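Local coordinates for protection of telomeres protein 1 (Schizosaccharomyces pombe, PDB 5USB) that binds single-stranded telomeric DNA through an OB-fold domain, protecting the 3' overhang and regulating telomerase and telomere length, at residues N30-T36 with F63-L69; N41-P46 with L99-E103. The protein carries 1 engineered substitution. All blocks are in the same frame, centred on the assembly; numbering follows the deposited sequence.

Interaction 1: N30-T36 with F63-L69; sequences NFTLYVT and FSIRCIL. With nucleotides of chain B.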
# COMPACT_ATOMS: atom_id res chain seq x y z
N ASN A 30 5.91 -3.94 -14.26
CA ASN A 30 5.12 -3.11 -13.37
C ASN A 30 5.98 -2.66 -12.19
O ASN A 30 7.16 -2.97 -12.11
CB ASN A 30 3.87 -3.84 -12.88
CG ASN A 30 4.20 -5.16 -12.25
OD1 ASN A 30 5.20 -5.30 -11.56
ND2 ASN A 30 3.38 -6.15 -12.53
N PHE A 31 5.38 -1.86 -11.32
CA PHE A 31 6.03 -1.42 -10.09
C PHE A 31 5.18 -1.85 -8.89
O PHE A 31 3.94 -1.67 -8.90
CB PHE A 31 6.18 0.11 -10.09
CG PHE A 31 6.89 0.67 -8.91
CD1 PHE A 31 8.20 0.32 -8.63
CD2 PHE A 31 6.28 1.62 -8.12
CE1 PHE A 31 8.86 0.90 -7.52
CE2 PHE A 31 6.92 2.17 -7.05
CZ PHE A 31 8.19 1.81 -6.74
N THR A 32 5.81 -2.38 -7.85
CA THR A 32 5.06 -2.91 -6.72
C THR A 32 5.44 -2.16 -5.46
O THR A 32 6.62 -1.87 -5.24
CB THR A 32 5.35 -4.38 -6.54
OG1 THR A 32 4.95 -5.07 -7.73
CG2 THR A 32 4.60 -4.98 -5.31
N LEU A 33 4.45 -1.84 -4.64
CA LEU A 33 4.63 -1.23 -3.34
C LEU A 33 4.02 -2.14 -2.29
O LEU A 33 3.02 -2.79 -2.54
CB LEU A 33 3.90 0.15 -3.23
CG LEU A 33 4.24 1.27 -4.18
CD1 LEU A 33 3.18 2.38 -4.03
CD2 LEU A 33 5.67 1.78 -3.93
N TYR A 34 4.62 -2.19 -1.11
CA TYR A 34 4.03 -2.83 0.05
C TYR A 34 3.88 -1.73 1.08
O TYR A 34 4.88 -1.07 1.41
CB TYR A 34 4.92 -3.95 0.61
CG TYR A 34 5.15 -5.07 -0.39
CD1 TYR A 34 6.04 -4.94 -1.43
CD2 TYR A 34 4.43 -6.25 -0.28
CE1 TYR A 34 6.21 -5.95 -2.34
CE2 TYR A 34 4.59 -7.27 -1.21
CZ TYR A 34 5.48 -7.10 -2.23
OH TYR A 34 5.65 -8.12 -3.15
N VAL A 35 2.64 -1.48 1.51
CA VAL A 35 2.36 -0.35 2.39
C VAL A 35 1.58 -0.79 3.62
O VAL A 35 0.95 -1.84 3.64
CB VAL A 35 1.62 0.76 1.64
CG1 VAL A 35 2.35 1.08 0.37
CG2 VAL A 35 0.19 0.38 1.36
N THR A 36 1.66 0.03 4.66
CA THR A 36 1.02 -0.24 5.94
C THR A 36 0.56 1.06 6.58
O THR A 36 1.18 2.11 6.38
CB THR A 36 1.99 -0.95 6.91
OG1 THR A 36 1.31 -1.35 8.10
CG2 THR A 36 3.10 -0.06 7.33
N PHE A 63 -0.38 -7.06 8.35
CA PHE A 63 -0.35 -5.61 8.56
C PHE A 63 0.02 -4.79 7.33
O PHE A 63 0.04 -3.57 7.42
CB PHE A 63 0.63 -5.25 9.70
CG PHE A 63 0.04 -5.44 11.08
CD1 PHE A 63 0.03 -6.68 11.71
CD2 PHE A 63 -0.48 -4.35 11.76
CE1 PHE A 63 -0.53 -6.81 12.96
CE2 PHE A 63 -1.01 -4.50 13.01
CZ PHE A 63 -1.04 -5.70 13.59
N SER A 64 0.32 -5.41 6.19
CA SER A 64 0.71 -4.68 4.99
C SER A 64 -0.04 -5.21 3.78
O SER A 64 -0.42 -6.39 3.72
CB SER A 64 2.23 -4.80 4.75
OG SER A 64 2.90 -4.36 5.90
N ILE A 65 -0.23 -4.35 2.78
CA ILE A 65 -0.92 -4.71 1.54
C ILE A 65 0.00 -4.43 0.35
O ILE A 65 0.72 -3.43 0.33
CB ILE A 65 -2.26 -3.97 1.38
CG1 ILE A 65 -3.02 -4.56 0.19
CG2 ILE A 65 -2.09 -2.45 1.23
CD1 ILE A 65 -4.46 -4.12 0.10
N ARG A 66 0.01 -5.35 -0.60
CA ARG A 66 0.74 -5.19 -1.85
C ARG A 66 -0.08 -4.35 -2.82
O ARG A 66 -1.27 -4.58 -2.97
CB ARG A 66 1.00 -6.56 -2.48
CG ARG A 66 1.50 -6.52 -3.92
CD ARG A 66 1.44 -7.94 -4.51
NE ARG A 66 2.41 -8.83 -3.92
CZ ARG A 66 2.31 -10.15 -3.89
NH1 ARG A 66 1.25 -10.76 -4.43
NH2 ARG A 66 3.26 -10.87 -3.33
N CYS A 67 0.57 -3.38 -3.47
CA CYS A 67 -0.09 -2.54 -4.48
C CYS A 67 0.68 -2.77 -5.77
O CYS A 67 1.90 -2.60 -5.78
CB CYS A 67 -0.08 -1.06 -4.10
SG CYS A 67 -0.72 -0.73 -2.43
N ILE A 68 -0.03 -3.13 -6.85
CA ILE A 68 0.58 -3.30 -8.17
C ILE A 68 0.19 -2.12 -9.05
O ILE A 68 -0.99 -1.83 -9.22
CB ILE A 68 0.17 -4.62 -8.84
CG1 ILE A 68 0.39 -5.78 -7.88
CG2 ILE A 68 0.94 -4.79 -10.17
CD1 ILE A 68 1.77 -5.99 -7.54
N LEU A 69 1.21 -1.46 -9.63
CA LEU A 69 1.04 -0.26 -10.43
C LEU A 69 1.47 -0.56 -11.86
O LEU A 69 2.59 -1.03 -12.08
CB LEU A 69 1.87 0.89 -9.87
CG LEU A 69 1.31 1.67 -8.66
CD1 LEU A 69 1.13 0.83 -7.42
CD2 LEU A 69 2.19 2.88 -8.32
P DA B 5 6.25 -16.21 -1.47
OP1 DA B 5 7.45 -16.82 -1.99
OP2 DA B 5 5.27 -16.97 -0.74
O5' DA B 5 6.70 -15.02 -0.53
C5' DA B 5 7.70 -14.12 -0.96
C4' DA B 5 7.65 -12.90 -0.08
O4' DA B 5 6.45 -12.17 -0.36
C3' DA B 5 7.61 -13.21 1.41
O3' DA B 5 8.33 -12.22 2.15
C2' DA B 5 6.12 -13.21 1.72
C1' DA B 5 5.59 -12.15 0.76
N9 DA B 5 4.24 -12.39 0.27
C8 DA B 5 3.75 -13.56 -0.25
N7 DA B 5 2.51 -13.47 -0.66
C5 DA B 5 2.19 -12.14 -0.46
C6 DA B 5 1.03 -11.40 -0.71
N6 DA B 5 -0.07 -11.92 -1.25
N1 DA B 5 1.03 -10.10 -0.37
C2 DA B 5 2.13 -9.58 0.19
N3 DA B 5 3.28 -10.17 0.46
C4 DA B 5 3.25 -11.46 0.11
P DG B 2 -1.00 -12.11 -17.53
OP1 DG B 2 -0.29 -12.58 -18.74
OP2 DG B 2 -2.23 -12.78 -17.07
O5' DG B 2 0.04 -12.12 -16.34
C5' DG B 2 1.33 -11.53 -16.50
C4' DG B 2 1.97 -11.37 -15.14
O4' DG B 2 1.52 -10.17 -14.49
C3' DG B 2 1.63 -12.47 -14.16
O3' DG B 2 2.50 -13.54 -14.46
C2' DG B 2 1.94 -11.80 -12.83
C1' DG B 2 1.52 -10.36 -13.07
N9 DG B 2 0.19 -10.03 -12.59
C8 DG B 2 -0.93 -9.90 -13.36
N7 DG B 2 -1.99 -9.59 -12.68
C5 DG B 2 -1.55 -9.54 -11.37
C6 DG B 2 -2.27 -9.26 -10.18
O6 DG B 2 -3.46 -8.96 -10.06
N1 DG B 2 -1.45 -9.33 -9.06
C2 DG B 2 -0.10 -9.60 -9.09
N2 DG B 2 0.52 -9.60 -7.92
N3 DG B 2 0.57 -9.87 -10.20
C4 DG B 2 -0.21 -9.81 -11.29
P DT B 4 5.28 -17.37 -8.13
OP1 DT B 4 6.67 -17.80 -8.11
OP2 DT B 4 4.24 -18.34 -8.39
O5' DT B 4 5.05 -16.71 -6.70
C5' DT B 4 5.71 -15.51 -6.35
C4' DT B 4 5.25 -15.03 -5.00
O4' DT B 4 3.90 -14.53 -5.10
C3' DT B 4 5.23 -16.08 -3.89
O3' DT B 4 5.52 -15.45 -2.64
C2' DT B 4 3.78 -16.51 -3.87
C1' DT B 4 3.09 -15.18 -4.14
N1 DT B 4 1.73 -15.27 -4.69
C2 DT B 4 0.75 -14.47 -4.14
O2 DT B 4 0.96 -13.65 -3.28
N3 DT B 4 -0.48 -14.62 -4.72
C4 DT B 4 -0.84 -15.48 -5.73
O4 DT B 4 -1.99 -15.50 -6.14
C5 DT B 4 0.23 -16.30 -6.25
C7 DT B 4 -0.06 -17.26 -7.35
C6 DT B 4 1.44 -16.17 -5.69
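Strands 31-36 and 65-69 form an antiparallel pair in the curled OB-fold sheet, with Phe31, Leu33 and Val35 each exchanging two backbone hydrogen bonds with Leu69, Cys67 and Ile65. The shortest, Cys67 N to Leu33 O at 2.7 Å, has an angle of 166° at the hydrogen, and the axes run at 153°. Alternation then sorts the side chains. Phe31, Leu33, Val35, Ile65, Cys67 and Leu69 share one face, where Val35 CG2 lies 3.6 Å from Ile65 CG2 and helix 72-77 packs on Phe31 and Leu69.

Thr32, Tyr34, Arg66 and Ile68 occupy the other face, the nucleic-acid-binding side of this OB fold. Arg66 sends CG anti to its backbone N (chi1 168°) and then bends at chi3, a path that carries the guanidinium past the Tyr34 ring, side by side with it and with the two planes nearly perpendicular. Arg66 NE makes a weak hydrogen bond to Tyr34 OH at 3.4 Å, Arg66 NH1 donates to DT4 O2 of chain B at 3.1 Å, and one guanidinium face covers the DA5 base of chain B near C6. Arg66 is modelled in two conformers, so these bonds and the packing on the adenine describe one of them. Tyr34 turns its ring edge to the same adenine, with CE2 3.6 Å from DA5 N3 of chain B. Further along, Ile68 CD1 lies 3.3 Å from Thr32 OG1, while Ile68 CG1 meets the N2 of DG2 of chain B at 3.8 Å.

At the far end of the pair Thr36 OG1 donates to Phe63 O at 2.6 Å and is also hydrogen-bonded to Tyr38 N, so two bonds fix this hydroxyl where the strand gives way to the following loop.

Interaction 2: N41-P46 with L99-E103; sequences NELFFP and LGYLE. With nucleotides of chain B.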
# COMPACT_ATOMS: atom_id res chain seq x y z
N ASN A 41 -5.42 -6.36 8.96
CA ASN A 41 -6.53 -6.79 8.11
C ASN A 41 -6.47 -8.28 7.91
O ASN A 41 -5.45 -8.80 7.47
CB ASN A 41 -6.48 -6.08 6.77
CG ASN A 41 -7.73 -6.28 5.95
OD1 ASN A 41 -8.14 -7.40 5.67
ND2 ASN A 41 -8.33 -5.19 5.54
N GLU A 42 -7.57 -8.98 8.20
CA GLU A 42 -7.54 -10.43 8.19
C GLU A 42 -7.27 -11.03 6.81
O GLU A 42 -6.97 -12.23 6.76
CB GLU A 42 -8.86 -10.98 8.76
CG GLU A 42 -10.08 -10.71 7.92
CD GLU A 42 -11.33 -11.40 8.47
OE1 GLU A 42 -11.35 -11.70 9.68
OE2 GLU A 42 -12.28 -11.64 7.69
N LEU A 43 -7.35 -10.26 5.71
CA LEU A 43 -7.06 -10.76 4.38
C LEU A 43 -5.68 -10.35 3.86
O LEU A 43 -5.31 -10.74 2.75
CB LEU A 43 -8.13 -10.31 3.38
CG LEU A 43 -9.56 -10.73 3.72
CD1 LEU A 43 -10.48 -10.13 2.72
CD2 LEU A 43 -9.64 -12.23 3.68
N PHE A 44 -4.89 -9.62 4.65
CA PHE A 44 -3.52 -9.36 4.26
C PHE A 44 -2.66 -10.62 4.46
O PHE A 44 -2.98 -11.50 5.26
CB PHE A 44 -2.94 -8.19 5.08
CG PHE A 44 -3.56 -6.83 4.82
CD1 PHE A 44 -4.46 -6.60 3.80
CD2 PHE A 44 -3.22 -5.76 5.62
CE1 PHE A 44 -4.98 -5.33 3.57
CE2 PHE A 44 -3.73 -4.49 5.38
CZ PHE A 44 -4.65 -4.29 4.36
N PHE A 45 -1.55 -10.69 3.75
CA PHE A 45 -0.67 -11.83 3.89
C PHE A 45 0.04 -11.78 5.24
O PHE A 45 0.52 -10.72 5.67
CB PHE A 45 0.37 -11.82 2.77
CG PHE A 45 1.28 -13.03 2.77
CD1 PHE A 45 0.87 -14.21 2.19
CD2 PHE A 45 2.51 -13.00 3.40
CE1 PHE A 45 1.68 -15.33 2.23
CE2 PHE A 45 3.31 -14.10 3.42
CZ PHE A 45 2.89 -15.28 2.86
N PRO A 46 0.16 -12.91 5.95
CA PRO A 46 0.90 -12.88 7.21
C PRO A 46 2.40 -12.93 7.00
O PRO A 46 2.97 -13.98 6.66
CB PRO A 46 0.38 -14.12 7.95
CG PRO A 46 -0.03 -15.06 6.86
CD PRO A 46 -0.48 -14.21 5.71
N LEU A 99 -4.60 -16.80 -4.30
CA LEU A 99 -4.47 -17.50 -3.04
C LEU A 99 -5.33 -16.91 -1.94
O LEU A 99 -5.23 -17.35 -0.80
CB LEU A 99 -3.00 -17.48 -2.59
CG LEU A 99 -2.00 -18.06 -3.61
CD1 LEU A 99 -0.59 -17.94 -3.09
CD2 LEU A 99 -2.34 -19.52 -3.90
N GLY A 100 -6.17 -15.92 -2.26
CA GLY A 100 -7.13 -15.39 -1.32
C GLY A 100 -6.72 -14.15 -0.57
O GLY A 100 -7.47 -13.72 0.31
N TYR A 101 -5.57 -13.55 -0.88
CA TYR A 101 -5.09 -12.38 -0.16
C TYR A 101 -5.54 -11.09 -0.85
O TYR A 101 -5.62 -11.02 -2.07
CB TYR A 101 -3.57 -12.39 -0.04
CG TYR A 101 -3.05 -13.62 0.64
CD1 TYR A 101 -3.19 -13.77 2.01
CD2 TYR A 101 -2.48 -14.65 -0.09
CE1 TYR A 101 -2.74 -14.95 2.66
CE2 TYR A 101 -2.03 -15.80 0.54
CZ TYR A 101 -2.15 -15.93 1.89
OH TYR A 101 -1.71 -17.08 2.50
N LEU A 102 -5.84 -10.09 -0.04
CA LEU A 102 -6.17 -8.76 -0.53
C LEU A 102 -4.96 -8.14 -1.21
O LEU A 102 -3.81 -8.32 -0.77
CB LEU A 102 -6.60 -7.88 0.64
CG LEU A 102 -8.04 -7.46 0.78
CD1 LEU A 102 -8.18 -6.48 1.95
CD2 LEU A 102 -8.55 -6.84 -0.48
N GLU A 103 -5.21 -7.43 -2.30
CA GLU A 103 -4.18 -6.62 -2.91
C GLU A 103 -4.85 -5.40 -3.53
O GLU A 103 -6.07 -5.35 -3.71
CB GLU A 103 -3.37 -7.42 -3.95
CG GLU A 103 -4.20 -8.07 -5.02
CD GLU A 103 -3.38 -8.82 -6.06
OE1 GLU A 103 -2.14 -8.79 -6.00
OE2 GLU A 103 -4.01 -9.45 -6.95
P DA B 5 6.25 -16.21 -1.47
OP1 DA B 5 7.45 -16.82 -1.99
OP2 DA B 5 5.27 -16.97 -0.74
O5' DA B 5 6.70 -15.02 -0.53
C5' DA B 5 7.70 -14.12 -0.96
C4' DA B 5 7.65 -12.90 -0.08
O4' DA B 5 6.45 -12.17 -0.36
C3' DA B 5 7.61 -13.21 1.41
O3' DA B 5 8.33 -12.22 2.15
C2' DA B 5 6.12 -13.21 1.72
C1' DA B 5 5.59 -12.15 0.76
N9 DA B 5 4.24 -12.39 0.27
C8 DA B 5 3.75 -13.56 -0.25
N7 DA B 5 2.51 -13.47 -0.66
C5 DA B 5 2.19 -12.14 -0.46
C6 DA B 5 1.03 -11.40 -0.71
N6 DA B 5 -0.07 -11.92 -1.25
N1 DA B 5 1.03 -10.10 -0.37
C2 DA B 5 2.13 -9.58 0.19
N3 DA B 5 3.28 -10.17 0.46
C4 DA B 5 3.25 -11.46 0.11
P DT B 4 5.28 -17.37 -8.13
OP1 DT B 4 6.67 -17.80 -8.11
OP2 DT B 4 4.24 -18.34 -8.39
O5' DT B 4 5.05 -16.71 -6.70
C5' DT B 4 5.71 -15.51 -6.35
C4' DT B 4 5.25 -15.03 -5.00
O4' DT B 4 3.90 -14.53 -5.10
C3' DT B 4 5.23 -16.08 -3.89
O3' DT B 4 5.52 -15.45 -2.64
C2' DT B 4 3.78 -16.51 -3.87
C1' DT B 4 3.09 -15.18 -4.14
N1 DT B 4 1.73 -15.27 -4.69
C2 DT B 4 0.75 -14.47 -4.14
O2 DT B 4 0.96 -13.65 -3.28
N3 DT B 4 -0.48 -14.62 -4.72
C4 DT B 4 -0.84 -15.48 -5.73
O4 DT B 4 -1.99 -15.50 -6.14
C5 DT B 4 0.23 -16.30 -6.25
C7 DT B 4 -0.06 -17.26 -7.35
C6 DT B 4 1.44 -16.17 -5.69
P DG B 2 -1.00 -12.11 -17.53
OP1 DG B 2 -0.29 -12.58 -18.74
OP2 DG B 2 -2.23 -12.78 -17.07
O5' DG B 2 0.04 -12.12 -16.34
C5' DG B 2 1.33 -11.53 -16.50
C4' DG B 2 1.97 -11.37 -15.14
O4' DG B 2 1.52 -10.17 -14.49
C3' DG B 2 1.63 -12.47 -14.16
O3' DG B 2 2.50 -13.54 -14.46
C2' DG B 2 1.94 -11.80 -12.83
C1' DG B 2 1.52 -10.36 -13.07
N9 DG B 2 0.19 -10.03 -12.59
C8 DG B 2 -0.93 -9.90 -13.36
N7 DG B 2 -1.99 -9.59 -12.68
C5 DG B 2 -1.55 -9.54 -11.37
C6 DG B 2 -2.27 -9.26 -10.18
O6 DG B 2 -3.46 -8.96 -10.06
N1 DG B 2 -1.45 -9.33 -9.06
C2 DG B 2 -0.10 -9.60 -9.09
N2 DG B 2 0.52 -9.60 -7.92
N3 DG B 2 0.57 -9.87 -10.20
C4 DG B 2 -0.21 -9.81 -11.29
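Phe45 CD1 comes down on the face of the Tyr101 ring, 3.5 Å from Tyr101 CZ, in an edge-to-face (T-shaped) pair whose centroids are 5.0 Å apart and whose planes meet at 67°. With CG of Phe45 anti to the backbone N (chi1 -176°), its own ring lies flat against DA5 of chain B, with C8 of that adenine over the ring centre and Phe45 CD1 3.4 Å from DA5 N7. Pro46 CD lies against the opposite face of Phe45, toward its rim, so base and proline flank the ring while Tyr101 meets its edge. Replacing Tyr101 with an alanine would probably leave the Phe45 edge without its aromatic partner and the ring freer to turn against the adenine.

Behind the rings, Leu102 N donates to Leu43 O at 2.9 Å, approaching from well above the carbonyl plane rather than along a lone pair. Leu102 CG packs on Leu43 CB, and Leu102 CD1 lies 3.8 Å from Phe44 CE1, obliquely to that ring, and touches the Asn41 amide. Asn41 OD1 accepts from Leu43 N at 3.0 Å, on a lone pair, making an Asx turn inside the type I turn from Asn41 to Phe44; Asn41 ND2 is held by Leu6 O and Ile9 O.

On the other segment, Asp97 OD1 hydrogen-bonds the backbone N of both Leu99 and Tyr101. Leu99 places CG 3.5 Å from DT4 C4 of chain B, while Glu103 OE1 accepts from DG2 N1 of chain B at 3.2 Å, this domain's own way of reading the guanine's N-H edge with a carboxylate. Aromatic side chains from the sheet and its loops packing on bases, as Phe45 does here, are characteristic of single-stranded DNA recognition by OB folds.

Interactions 1 and 2 have centres 12 Å apart, and their segments alternate along the chain in the order 30-36, 41-46, 63-69, 99-103. Strand 65-69 joins them: it pairs antiparallel with strand 31-36 and parallel with strand 102-106, which begins within 99-103; Arg66 O lies 3.7 Å from Glu103 CB across these neighbours. The loop residue Phe44 also packs on segment 63-69, with Ser64 O 3.4 Å from Phe44 CG. Interaction 1 lies near the centre of the chain, interaction 2 farther out among the loops. Both reach DA5, DT4 and DG2 of chain B, consistent with sheet and loops forming one binding surface for the telomeric strand.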